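Local coordinates for cell division control protein Cdc48 (Mycobacterium smegmatis, PDB 5E7P) that binds ADP and, as a Cdc48-like AAA-family ATPase, probably binds and hydrolyses ATP, at residues A[21-26]-A[97-102]; A[25-30]-A[79-84]; A[56-61]-A[68-73]; A[48-53]-A[700-705]; A[34-39]-A[85-90]. One frame throughout, in Å; residues are numbered along the deposited sequence.

Contact 1: A[21-26]-A[97-102]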
# COMPACT_ATOMS: atom_id res chain seq x y z
N HIS A 21 -16.38 -17.35 10.06
CA HIS A 21 -16.40 -16.83 11.42
C HIS A 21 -16.20 -17.95 12.44
O HIS A 21 -16.48 -19.11 12.16
CB HIS A 21 -17.74 -16.14 11.70
CG HIS A 21 -18.92 -17.05 11.62
ND1 HIS A 21 -19.53 -17.37 10.43
CD2 HIS A 21 -19.58 -17.74 12.58
CE1 HIS A 21 -20.53 -18.21 10.66
NE2 HIS A 21 -20.58 -18.44 11.96
N LEU A 22 -15.71 -17.58 13.62
CA LEU A 22 -15.50 -18.55 14.69
C LEU A 22 -15.80 -17.92 16.04
O LEU A 22 -15.55 -16.73 16.26
CB LEU A 22 -14.06 -19.05 14.69
CG LEU A 22 -13.63 -19.98 13.56
CD1 LEU A 22 -12.12 -20.15 13.57
CD2 LEU A 22 -14.32 -21.33 13.72
N ARG A 23 -16.35 -18.72 16.95
CA ARG A 23 -16.50 -18.29 18.33
C ARG A 23 -15.27 -18.74 19.11
O ARG A 23 -14.91 -19.92 19.08
CB ARG A 23 -17.76 -18.88 18.96
CG ARG A 23 -18.04 -18.38 20.37
CD ARG A 23 -18.93 -19.34 21.14
NE ARG A 23 -20.19 -19.59 20.45
CZ ARG A 23 -21.05 -20.56 20.78
NH1 ARG A 23 -20.77 -21.37 21.79
NH2 ARG A 23 -22.18 -20.71 20.10
N LEU A 24 -14.61 -17.81 19.78
CA LEU A 24 -13.43 -18.13 20.57
C LEU A 24 -13.59 -17.63 22.00
O LEU A 24 -14.52 -16.89 22.31
CB LEU A 24 -12.18 -17.52 19.94
CG LEU A 24 -11.81 -17.95 18.53
CD1 LEU A 24 -10.54 -17.25 18.08
CD2 LEU A 24 -11.64 -19.46 18.45
N THR A 25 -12.67 -18.05 22.87
CA THR A 25 -12.62 -17.54 24.23
C THR A 25 -11.68 -16.34 24.27
O THR A 25 -10.56 -16.39 23.77
CB THR A 25 -12.11 -18.62 25.21
OG1 THR A 25 -12.83 -19.84 25.00
CG2 THR A 25 -12.30 -18.16 26.65
N ALA A 26 -12.16 -15.24 24.85
CA ALA A 26 -11.38 -14.01 24.90
C ALA A 26 -10.66 -13.85 26.23
O ALA A 26 -11.29 -13.55 27.25
CB ALA A 26 -12.28 -12.81 24.63
N ASN A 97 -12.54 -13.87 29.65
CA ASN A 97 -12.85 -15.31 29.61
C ASN A 97 -14.24 -15.63 29.07
O ASN A 97 -14.75 -16.73 29.26
CB ASN A 97 -12.64 -15.96 30.99
CG ASN A 97 -11.22 -15.82 31.49
OD1 ASN A 97 -10.98 -15.23 32.55
ND2 ASN A 97 -10.27 -16.35 30.73
N ALA A 98 -14.85 -14.67 28.38
CA ALA A 98 -16.14 -14.88 27.75
C ALA A 98 -15.98 -15.19 26.26
O ALA A 98 -14.86 -15.21 25.74
CB ALA A 98 -17.04 -13.67 27.95
N ALA A 99 -17.09 -15.42 25.58
CA ALA A 99 -17.06 -15.78 24.16
C ALA A 99 -16.97 -14.55 23.27
O ALA A 99 -17.58 -13.52 23.55
CB ALA A 99 -18.27 -16.62 23.80
N VAL A 100 -16.21 -14.67 22.18
CA VAL A 100 -16.11 -13.61 21.19
C VAL A 100 -16.22 -14.16 19.76
O VAL A 100 -15.64 -15.19 19.44
CB VAL A 100 -14.81 -12.78 21.36
CG1 VAL A 100 -13.58 -13.67 21.24
CG2 VAL A 100 -14.76 -11.65 20.34
N LEU A 101 -16.99 -13.47 18.93
CA LEU A 101 -17.10 -13.83 17.52
C LEU A 101 -16.02 -13.13 16.70
O LEU A 101 -15.91 -11.90 16.73
CB LEU A 101 -18.49 -13.50 16.98
CG LEU A 101 -19.52 -14.64 17.00
CD1 LEU A 101 -19.05 -15.79 16.11
CD2 LEU A 101 -19.79 -15.13 18.42
N VAL A 102 -15.23 -13.92 15.98
CA VAL A 102 -14.16 -13.39 15.15
C VAL A 102 -14.45 -13.69 13.69
O VAL A 102 -14.87 -14.79 13.35
CB VAL A 102 -12.80 -14.00 15.54
CG1 VAL A 102 -11.66 -13.24 14.87
CG2 VAL A 102 -12.63 -14.00 17.04

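Contact 2: A[25-30]-A[79-84]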
# COMPACT_ATOMS: atom_id res chain seq x y z
N THR A 25 -12.67 -18.05 22.87
CA THR A 25 -12.62 -17.54 24.23
C THR A 25 -11.68 -16.34 24.27
O THR A 25 -10.56 -16.39 23.77
CB THR A 25 -12.11 -18.62 25.21
OG1 THR A 25 -12.83 -19.84 25.00
CG2 THR A 25 -12.30 -18.16 26.65
N ALA A 26 -12.16 -15.24 24.85
CA ALA A 26 -11.38 -14.01 24.90
C ALA A 26 -10.66 -13.85 26.23
O ALA A 26 -11.29 -13.55 27.25
CB ALA A 26 -12.28 -12.81 24.63
N ARG A 27 -9.35 -14.04 26.22
CA ARG A 27 -8.54 -13.86 27.42
C ARG A 27 -7.81 -12.52 27.40
O ARG A 27 -7.41 -12.04 26.34
CB ARG A 27 -7.55 -15.01 27.60
CG ARG A 27 -8.21 -16.38 27.70
CD ARG A 27 -7.24 -17.43 28.21
NE ARG A 27 -5.91 -17.28 27.60
CZ ARG A 27 -4.92 -18.15 27.77
NH1 ARG A 27 -3.75 -17.94 27.18
NH2 ARG A 27 -5.09 -19.23 28.52
N LEU A 28 -7.63 -11.93 28.57
CA LEU A 28 -6.98 -10.63 28.70
C LEU A 28 -5.48 -10.74 28.44
O LEU A 28 -4.77 -11.49 29.13
CB LEU A 28 -7.24 -10.04 30.09
CG LEU A 28 -6.83 -8.59 30.40
CD1 LEU A 28 -5.41 -8.51 30.94
CD2 LEU A 28 -7.00 -7.70 29.17
N ASN A 29 -4.99 -10.00 27.45
CA ASN A 29 -3.57 -9.93 27.17
C ASN A 29 -2.86 -9.22 28.32
O ASN A 29 -3.08 -8.03 28.55
CB ASN A 29 -3.31 -9.22 25.85
CG ASN A 29 -1.91 -9.47 25.30
OD1 ASN A 29 -0.96 -9.62 26.06
ND2 ASN A 29 -1.79 -9.52 23.98
N THR A 30 -2.01 -9.94 29.03
CA THR A 30 -1.37 -9.42 30.23
C THR A 30 -0.09 -8.63 29.94
O THR A 30 0.41 -7.91 30.81
CB THR A 30 -1.05 -10.55 31.23
OG1 THR A 30 -0.25 -11.55 30.58
CG2 THR A 30 -2.33 -11.19 31.74
N ALA A 79 -5.62 -22.95 20.10
CA ALA A 79 -6.33 -22.44 18.93
C ALA A 79 -7.69 -21.82 19.26
O ALA A 79 -8.17 -20.96 18.54
CB ALA A 79 -6.49 -23.54 17.89
N GLY A 80 -8.29 -22.25 20.37
CA GLY A 80 -9.60 -21.77 20.75
C GLY A 80 -9.58 -20.51 21.60
O GLY A 80 -10.60 -20.10 22.15
N THR A 81 -8.41 -19.88 21.70
CA THR A 81 -8.26 -18.69 22.53
C THR A 81 -7.77 -17.47 21.75
O THR A 81 -6.80 -17.55 20.99
CB THR A 81 -7.31 -18.95 23.72
OG1 THR A 81 -7.87 -19.95 24.58
CG2 THR A 81 -7.08 -17.68 24.51
N ALA A 82 -8.45 -16.35 21.94
CA ALA A 82 -8.02 -15.08 21.38
C ALA A 82 -7.56 -14.16 22.50
O ALA A 82 -8.21 -14.08 23.55
CB ALA A 82 -9.14 -14.44 20.59
N LEU A 83 -6.45 -13.47 22.29
CA LEU A 83 -5.93 -12.53 23.29
C LEU A 83 -6.30 -11.10 22.94
O LEU A 83 -5.91 -10.58 21.90
CB LEU A 83 -4.42 -12.66 23.44
CG LEU A 83 -3.91 -13.98 24.01
CD1 LEU A 83 -2.41 -13.91 24.25
CD2 LEU A 83 -4.64 -14.32 25.30
N LEU A 84 -7.07 -10.47 23.83
CA LEU A 84 -7.50 -9.10 23.62
C LEU A 84 -6.99 -8.22 24.76
O LEU A 84 -6.96 -8.65 25.92
CB LEU A 84 -9.03 -9.02 23.56
CG LEU A 84 -9.78 -9.56 22.33
CD1 LEU A 84 -9.68 -11.07 22.19
CD2 LEU A 84 -11.25 -9.14 22.38
O HOH W 1 -4.07 -8.68 22.11

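Contact 3: A[56-61]-A[68-73]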
# COMPACT_ATOMS: atom_id res chain seq x y z
N ASP A 56 -4.00 -8.87 8.76
CA ASP A 56 -5.34 -8.57 8.27
C ASP A 56 -6.24 -8.22 9.45
O ASP A 56 -6.04 -8.73 10.55
CB ASP A 56 -5.92 -9.74 7.46
CG ASP A 56 -5.31 -9.84 6.08
OD1 ASP A 56 -4.70 -8.86 5.61
OD2 ASP A 56 -5.44 -10.92 5.45
N ALA A 57 -7.21 -7.34 9.22
CA ALA A 57 -8.13 -6.95 10.29
C ALA A 57 -9.23 -7.98 10.47
O ALA A 57 -9.64 -8.63 9.51
CB ALA A 57 -8.73 -5.58 10.00
N VAL A 58 -9.69 -8.11 11.70
CA VAL A 58 -10.83 -8.98 12.00
C VAL A 58 -11.92 -8.20 12.71
O VAL A 58 -11.65 -7.24 13.43
CB VAL A 58 -10.44 -10.18 12.89
CG1 VAL A 58 -9.74 -11.24 12.07
CG2 VAL A 58 -9.58 -9.73 14.06
N ALA A 59 -13.16 -8.62 12.50
CA ALA A 59 -14.29 -8.08 13.25
C ALA A 59 -14.40 -8.85 14.55
O ALA A 59 -14.34 -10.08 14.56
CB ALA A 59 -15.57 -8.20 12.44
N LEU A 60 -14.54 -8.13 15.66
CA LEU A 60 -14.70 -8.75 16.97
C LEU A 60 -16.05 -8.35 17.57
O LEU A 60 -16.32 -7.17 17.77
CB LEU A 60 -13.56 -8.34 17.90
CG LEU A 60 -12.19 -8.96 17.57
CD1 LEU A 60 -11.09 -8.28 18.36
CD2 LEU A 60 -12.20 -10.45 17.84
N THR A 61 -16.88 -9.35 17.85
CA THR A 61 -18.27 -9.09 18.22
C THR A 61 -18.70 -9.76 19.52
O THR A 61 -18.67 -10.98 19.65
CB THR A 61 -19.24 -9.54 17.10
OG1 THR A 61 -18.84 -8.97 15.85
CG2 THR A 61 -20.65 -9.10 17.43
N ALA A 68 -10.04 -5.15 15.01
CA ALA A 68 -8.64 -5.09 15.41
C ALA A 68 -7.77 -5.78 14.37
O ALA A 68 -8.27 -6.47 13.48
CB ALA A 68 -8.45 -5.73 16.78
N VAL A 69 -6.46 -5.59 14.48
CA VAL A 69 -5.50 -6.20 13.57
C VAL A 69 -5.09 -7.58 14.09
O VAL A 69 -4.68 -7.72 15.24
CB VAL A 69 -4.25 -5.32 13.39
CG1 VAL A 69 -3.21 -6.02 12.51
CG2 VAL A 69 -4.64 -3.97 12.80
N ALA A 70 -5.19 -8.59 13.23
CA ALA A 70 -4.82 -9.94 13.63
C ALA A 70 -3.31 -10.12 13.70
O ALA A 70 -2.62 -10.04 12.69
CB ALA A 70 -5.43 -10.97 12.69
N GLY A 71 -2.81 -10.35 14.91
CA GLY A 71 -1.42 -10.69 15.11
C GLY A 71 -1.31 -12.13 15.55
O GLY A 71 -2.19 -12.64 16.25
N VAL A 72 -0.24 -12.81 15.14
CA VAL A 72 -0.06 -14.22 15.49
C VAL A 72 0.24 -14.39 16.97
O VAL A 72 1.12 -13.73 17.52
CB VAL A 72 1.05 -14.87 14.65
CG1 VAL A 72 1.31 -16.29 15.13
CG2 VAL A 72 0.67 -14.87 13.17
N ALA A 73 -0.52 -15.27 17.62
CA ALA A 73 -0.34 -15.53 19.04
C ALA A 73 0.95 -16.30 19.29
O ALA A 73 1.35 -17.13 18.48
CB ALA A 73 -1.53 -16.31 19.59

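Contact 4: A[48-53]-A[700-705]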
# COMPACT_ATOMS: atom_id res chain seq x y z
N ALA A 48 -5.87 -19.42 9.36
CA ALA A 48 -6.07 -20.33 8.23
C ALA A 48 -7.55 -20.65 8.02
O ALA A 48 -8.04 -20.65 6.90
CB ALA A 48 -5.27 -21.60 8.44
N ALA A 49 -8.26 -20.91 9.12
CA ALA A 49 -9.68 -21.25 9.06
C ALA A 49 -10.52 -20.08 8.57
O ALA A 49 -11.52 -20.27 7.87
CB ALA A 49 -10.17 -21.73 10.42
N LEU A 50 -10.12 -18.87 8.94
CA LEU A 50 -10.84 -17.67 8.55
C LEU A 50 -10.50 -17.23 7.12
O LEU A 50 -11.24 -16.48 6.50
CB LEU A 50 -10.58 -16.54 9.54
CG LEU A 50 -11.19 -16.73 10.92
CD1 LEU A 50 -10.87 -15.53 11.81
CD2 LEU A 50 -12.70 -16.95 10.83
N GLY A 51 -9.36 -17.71 6.62
CA GLY A 51 -8.94 -17.39 5.27
C GLY A 51 -8.16 -16.09 5.18
O GLY A 51 -8.18 -15.41 4.15
N ILE A 52 -7.47 -15.74 6.26
CA ILE A 52 -6.70 -14.50 6.31
C ILE A 52 -5.25 -14.76 6.69
O ILE A 52 -4.90 -15.83 7.19
CB ILE A 52 -7.29 -13.52 7.33
CG1 ILE A 52 -7.29 -14.14 8.72
CG2 ILE A 52 -8.70 -13.10 6.91
CD1 ILE A 52 -7.89 -13.25 9.78
N ARG A 53 -4.40 -13.76 6.45
CA ARG A 53 -3.01 -13.82 6.87
C ARG A 53 -2.83 -12.96 8.12
O ARG A 53 -3.78 -12.32 8.57
CB ARG A 53 -2.09 -13.29 5.77
CG ARG A 53 -2.14 -14.06 4.47
CD ARG A 53 -1.24 -13.41 3.44
NE ARG A 53 -1.64 -12.03 3.18
CZ ARG A 53 -0.86 -11.11 2.61
NH1 ARG A 53 0.38 -11.42 2.24
NH2 ARG A 53 -1.32 -9.88 2.42
N SER A 700 -10.03 -27.24 5.52
CA SER A 700 -9.63 -28.30 6.44
C SER A 700 -9.53 -27.76 7.86
O SER A 700 -10.06 -28.35 8.80
CB SER A 700 -8.30 -28.93 6.03
OG SER A 700 -8.42 -29.63 4.81
N ALA A 701 -8.84 -26.63 8.01
CA ALA A 701 -8.65 -26.01 9.31
C ALA A 701 -9.99 -25.62 9.92
O ALA A 701 -10.22 -25.81 11.11
CB ALA A 701 -7.73 -24.80 9.19
N MET A 702 -10.87 -25.08 9.09
CA MET A 702 -12.20 -24.66 9.54
C MET A 702 -13.05 -25.87 9.94
O MET A 702 -13.79 -25.83 10.93
CB MET A 702 -12.91 -23.84 8.46
CG MET A 702 -14.34 -23.45 8.82
SD MET A 702 -14.46 -22.39 10.27
CE MET A 702 -14.29 -20.76 9.54
N THR A 703 -12.93 -26.95 9.18
CA THR A 703 -13.63 -28.19 9.49
C THR A 703 -13.19 -28.72 10.85
O THR A 703 -14.01 -29.23 11.62
CB THR A 703 -13.38 -29.27 8.40
OG1 THR A 703 -13.97 -28.84 7.16
CG2 THR A 703 -14.00 -30.59 8.80
N ALA A 704 -11.91 -28.58 11.16
CA ALA A 704 -11.37 -29.05 12.43
C ALA A 704 -11.78 -28.16 13.60
O ALA A 704 -12.09 -28.65 14.68
CB ALA A 704 -9.86 -29.16 12.35
N MET A 705 -11.77 -26.85 13.38
CA MET A 705 -12.15 -25.90 14.41
C MET A 705 -13.62 -26.06 14.81
O MET A 705 -13.96 -26.01 15.99
CB MET A 705 -11.89 -24.46 13.96
CG MET A 705 -10.42 -24.12 13.74
SD MET A 705 -9.47 -24.01 15.27
CE MET A 705 -10.12 -22.50 15.97

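Contact 5: A[34-39]-A[85-90]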
# COMPACT_ATOMS: atom_id res chain seq x y z
N ASP A 34 2.30 -5.37 24.58
CA ASP A 34 1.55 -5.96 23.48
C ASP A 34 0.13 -5.41 23.47
O ASP A 34 -0.65 -5.67 22.55
CB ASP A 34 1.51 -7.49 23.64
CG ASP A 34 1.39 -8.21 22.32
OD1 ASP A 34 2.02 -7.76 21.33
OD2 ASP A 34 0.68 -9.23 22.26
N SER A 35 -0.20 -4.62 24.49
CA SER A 35 -1.56 -4.15 24.69
C SER A 35 -1.75 -2.69 24.27
O SER A 35 -0.79 -1.92 24.21
CB SER A 35 -1.97 -4.31 26.16
OG SER A 35 -1.12 -3.56 27.01
N ARG A 36 -2.99 -2.34 23.97
CA ARG A 36 -3.36 -0.97 23.61
C ARG A 36 -2.63 -0.48 22.36
O ARG A 36 -2.25 0.69 22.28
CB ARG A 36 -3.15 -0.02 24.80
CG ARG A 36 -4.29 0.95 25.01
CD ARG A 36 -4.12 1.76 26.29
NE ARG A 36 -4.45 0.99 27.49
CZ ARG A 36 -4.54 1.50 28.71
NH1 ARG A 36 -4.33 2.80 28.90
NH2 ARG A 36 -4.84 0.73 29.74
N ARG A 37 -2.44 -1.37 21.40
CA ARG A 37 -1.78 -1.04 20.14
C ARG A 37 -2.63 -1.45 18.94
O ARG A 37 -2.17 -1.40 17.80
CB ARG A 37 -0.40 -1.70 20.07
CG ARG A 37 0.64 -1.06 20.97
CD ARG A 37 1.86 -1.95 21.14
NE ARG A 37 2.93 -1.28 21.88
CZ ARG A 37 2.99 -1.20 23.20
NH1 ARG A 37 2.03 -1.74 23.95
NH2 ARG A 37 4.00 -0.58 23.79
N GLY A 38 -3.86 -1.86 19.21
CA GLY A 38 -4.79 -2.24 18.16
C GLY A 38 -4.51 -3.62 17.60
O GLY A 38 -4.76 -3.88 16.42
N VAL A 39 -4.00 -4.51 18.44
CA VAL A 39 -3.61 -5.85 18.00
C VAL A 39 -4.28 -6.94 18.83
O VAL A 39 -4.20 -6.94 20.05
CB VAL A 39 -2.08 -6.03 18.04
CG1 VAL A 39 -1.71 -7.50 17.83
CG2 VAL A 39 -1.40 -5.14 17.01
N ASP A 85 -6.58 -7.00 24.44
CA ASP A 85 -6.18 -6.05 25.47
C ASP A 85 -7.42 -5.43 26.12
O ASP A 85 -8.55 -5.71 25.71
CB ASP A 85 -5.24 -4.97 24.91
CG ASP A 85 -5.78 -4.32 23.64
OD1 ASP A 85 -7.00 -4.12 23.53
OD2 ASP A 85 -4.96 -4.00 22.75
N ASP A 86 -7.21 -4.58 27.12
CA ASP A 86 -8.32 -4.01 27.89
C ASP A 86 -9.28 -3.18 27.04
O ASP A 86 -10.49 -3.27 27.21
CB ASP A 86 -7.80 -3.20 29.08
CG ASP A 86 -6.73 -2.20 28.68
OD1 ASP A 86 -6.67 -1.82 27.49
OD2 ASP A 86 -5.95 -1.79 29.57
N VAL A 87 -8.74 -2.38 26.13
CA VAL A 87 -9.58 -1.52 25.30
C VAL A 87 -10.38 -2.29 24.25
O VAL A 87 -11.48 -1.90 23.89
CB VAL A 87 -8.77 -0.39 24.62
CG1 VAL A 87 -8.27 0.61 25.65
CG2 VAL A 87 -7.62 -0.96 23.81
N THR A 88 -9.81 -3.39 23.76
CA THR A 88 -10.50 -4.22 22.77
C THR A 88 -11.67 -4.96 23.40
O THR A 88 -12.75 -5.04 22.81
CB THR A 88 -9.55 -5.23 22.10
OG1 THR A 88 -8.41 -4.54 21.57
CG2 THR A 88 -10.25 -5.95 20.97
N LEU A 89 -11.44 -5.51 24.59
CA LEU A 89 -12.51 -6.16 25.35
C LEU A 89 -13.66 -5.18 25.58
O LEU A 89 -14.83 -5.55 25.50
CB LEU A 89 -11.98 -6.65 26.70
CG LEU A 89 -11.06 -7.88 26.70
CD1 LEU A 89 -10.59 -8.18 28.11
CD2 LEU A 89 -11.77 -9.08 26.10
N SER A 90 -13.31 -3.93 25.85
CA SER A 90 -14.29 -2.88 26.07
C SER A 90 -15.00 -2.50 24.77
O SER A 90 -16.22 -2.34 24.75
CB SER A 90 -13.63 -1.65 26.69
OG SER A 90 -14.55 -0.60 26.86
O HOH W 2 -2.85 -3.93 21.17
O HOH W 3 -5.49 -1.97 21.33

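Contact 1: A[21-26]-A[97-102]
The imidazole of His21 and the branched end of Leu101 lie side by side and point the same way; methyl CD1 stands oblique to the ring, 4.1 Å from its CD2. On the face of Arg23, Thr25, Ala99 and Leu101, Arg23 runs over Ala99, with CG and CD each 3.9 Å from the Ala99 CB. The bend at chi3 comes only after those two methylenes, which leaves the aliphatic part of the arginine against the alanine.

The backbones beneath pair as antiparallel strands. Leu22 with Val102 and Leu24 with Val100 are hydrogen-bonded pairs. Leu24 N gives to Val100 O at 2.8 Å, and Val102 N gives to Leu22 O at 2.8 Å. Arg23 with Leu101 and Thr25 with Ala99 are the non-hydrogen-bonded pairs between them.

The face of Leu22, Leu24, Ala26, Val100 and Val102 is apolar and buried. Val100 has CG1 between its backbone N and carbonyl carbon (chi1 58°), which brings that methyl within 3.7 Å of Ala26 CB, while Leu24 CD1 lies 4.0 Å from Val102 CG2. One face packed inward and one turned largely to solvent, with strand 98-104 set between strands 22-28 and 57-61, suit the double-psi beta-barrel of a Cdc48 N-terminal domain.

Contact 2: A[25-30]-A[79-84]
Parallel pairing of strand 25-28 with strand 81-84 is one parallel step of the Cdc48 N-terminal barrel, and Thr25 and Arg27 supply the bonding groups on the first strand. Arg27 straddles Leu83, giving its N to Ala82 O at 2.9 Å and taking Leu84 N on its own O at 3.0 Å. Thr25 does the same around Thr81, between Gly80 O and Ala82 N. Just past the strand, Asn29 N extends the pattern to Leu84 O (2.8 Å).

On the face shared by Thr25, Arg27, Thr81 and Leu83, the arginine is the long element. It crosses Thr81 at about a right angle, its NE 3.3 Å from Thr81 CG2, and runs alongside Leu83, whose CD2 sits at the guanidinium edge, in its plane. Having CG beside the backbone N (chi1 -59°) and a bend at chi3 takes the chain across the Thr81 methyl and beside Leu83. The reverse face is purely aliphatic: Ala26 CB meets Leu84 CD1 at 4.0 Å.

A water links Asn29 ND2 (3.1 Å) with Leu83 O, to which it donates. The same ND2 also bonds Asp34 OD2, while Asn29 OD1 takes the N of Ser31, so the amide is held at both ends.

Helix 86-92 covers the Ala26 and Leu84 side through Leu89, and strand 39-42 comes alongside strand 81-84, where Leu83 and Arg41 share a backbone bond, consistent with closure of a barrel.

Contact 3: A[56-61]-A[68-73]
Ala68 O is gripped by two groups of the opposing strand. Val58 N donates to Ala68 O at 2.8 Å, and Ala57 CA makes a longer CA-H...O contact with Ala68 O, at 3.2 Å. Ala68 N returns a bond to Val58 O, of 3.1 Å, making Val58 and Ala68 a hydrogen-bonded antiparallel pair. The adjoining pair, Ala57 with Val69, is non-hydrogen-bonded, and its backbones come close, CA to CA 4.3 Å. One more bond follows, from Ala70 N to Asp56 O (2.8 Å). The N-to-C directions of 57-61 and 68-72 are 116° apart, far from the 180° of a flat antiparallel pair; the pairing continues toward the turn, where Leu60 bonds Thr66.

Small apolar groups fill the angle between the strands. The two methyls of Val58 have different jobs: CG1, beside the backbone N at chi1 -77°, faces Ala70 CB at 4.4 Å, whereas CG2 comes to 3.6 Å from Ala68 O. Further along, Leu60 reaches back with CD1 to lie 4.0 Å from Ala68 CB. The small side chains of Ala68 and Ala70 are consistent with Val58 and Leu60 lying close to the second strand; Val40, Leu42 and Val102 are among the residues around them.

At the start of the hairpin Asp56 sets off away from strand 68-72, and its OD2 accepts from Arg53 N. Within the contact itself, polar bonding is thus entirely a backbone matter, and the side chains add only van der Waals packing, as suits the interior of a beta-barrel.

Contact 4: A[48-53]-A[700-705]
Apolar packing makes up most of this contact, and Ala49 is its centre. Its CB points toward helix 690-707 and meets the CB of Ala701 at 4.1 Å, the CB of Met702 at 4.0 Å and the CG of Met705 at 4.1 Å. Ala48 adds a second methyl-to-methyl touch, CB to the CB of Ala701. Ala49 CA lies 4.3 Å from Met702 CA, a close approach that the small Ala49 side chain permits.

A methionine-to-backbone contact is the second kind. Met702 leaves its helix with CG anti to the backbone N (chi1 176°), then bends at chi2 and chi3, which folds its methyl CE over the end of the other helix, 3.3 Å from Ala49 O and 4.3 Å from Leu50 CD2.

Backbone bonding within 48-53 is the third: Gly51, with positive phi (86°), is the C-prime residue of a Schellman motif in which Ile52 N reaches Leu47 O and Gly51 N makes a weak bond to Ala48 O. The helix therefore ends just after the residues that touch its partner.

The contact joins the Cdc48 N-terminal domain to the AAA+ lid domain. Helix 44-50 and strand 22-28 both face helix 690-707, with Leu22 against Ala49, Met702 and Met705 alike, while helix 716-725 backs the lid helix through Ser700 and Thr703.

Contact 5: A[34-39]-A[85-90]
Asp85 and Arg36 meet where the loop 34-39 lies against the N-cap of helix 86-92. Asp85 OD2 accepts Arg36 N at 2.9 Å, approached from 51° above the carboxylate plane. A second bond comes from the Arg36 side chain: NH2 forms a salt bridge of 2.8 Å with Asp86 OD2 on its syn side, tilted out of the carboxylate plane, the acceptor lying near the guanidinium plane with the two groups turned 44° apart. The bend of Arg36 at chi3 carries its end over to the aspartate.

What positions Asp85 is its cap role. Its CG sits between backbone N and carbonyl carbon (chi1 50°), and OD1 takes Thr88 N at 2.9 Å, nearly in line with the C-O bond, which leaves OD2 for the loop. Capping and loop-binding thus use different oxygens of one buried carboxylate, whose negative charge the helix start would probably favour.

Two waters lie close to OD2, at distances short enough to be doubtful; one accepts from Arg37 N and Val39 N, the other from Gly38 N at 2.7 Å. Further out, Ser35 OG turns to Ala32 O and Arg37 pairs with Glu436. Against the helix, Arg36 CG rests 4.0 Å from both Val87 CG1 and Val87 CG2.

Overall arrangement
From the N terminus, strand 22-28 opens two closures at once: contact 1 brings 97-102 back beside most of it, and contact 2 pairs its end with 79-84, the two sharing Thr25 and Ala26. The loop that follows enters contact 5 with 85-90, which is nested inside contact 1 and crosses contact 2. Contact 3, the hairpin of 56-61 and 68-73, is nested within all the other loops. Contact 4 leaves the domain: 48-53 waits for 700-705, so that it crosses contacts 1, 2 and 5. Together contacts 1, 2, 3 and 5 build the N-terminal barrel with its helix 86-92, and contact 4 fixes that barrel's helix 44-50 to the AAA+ lid.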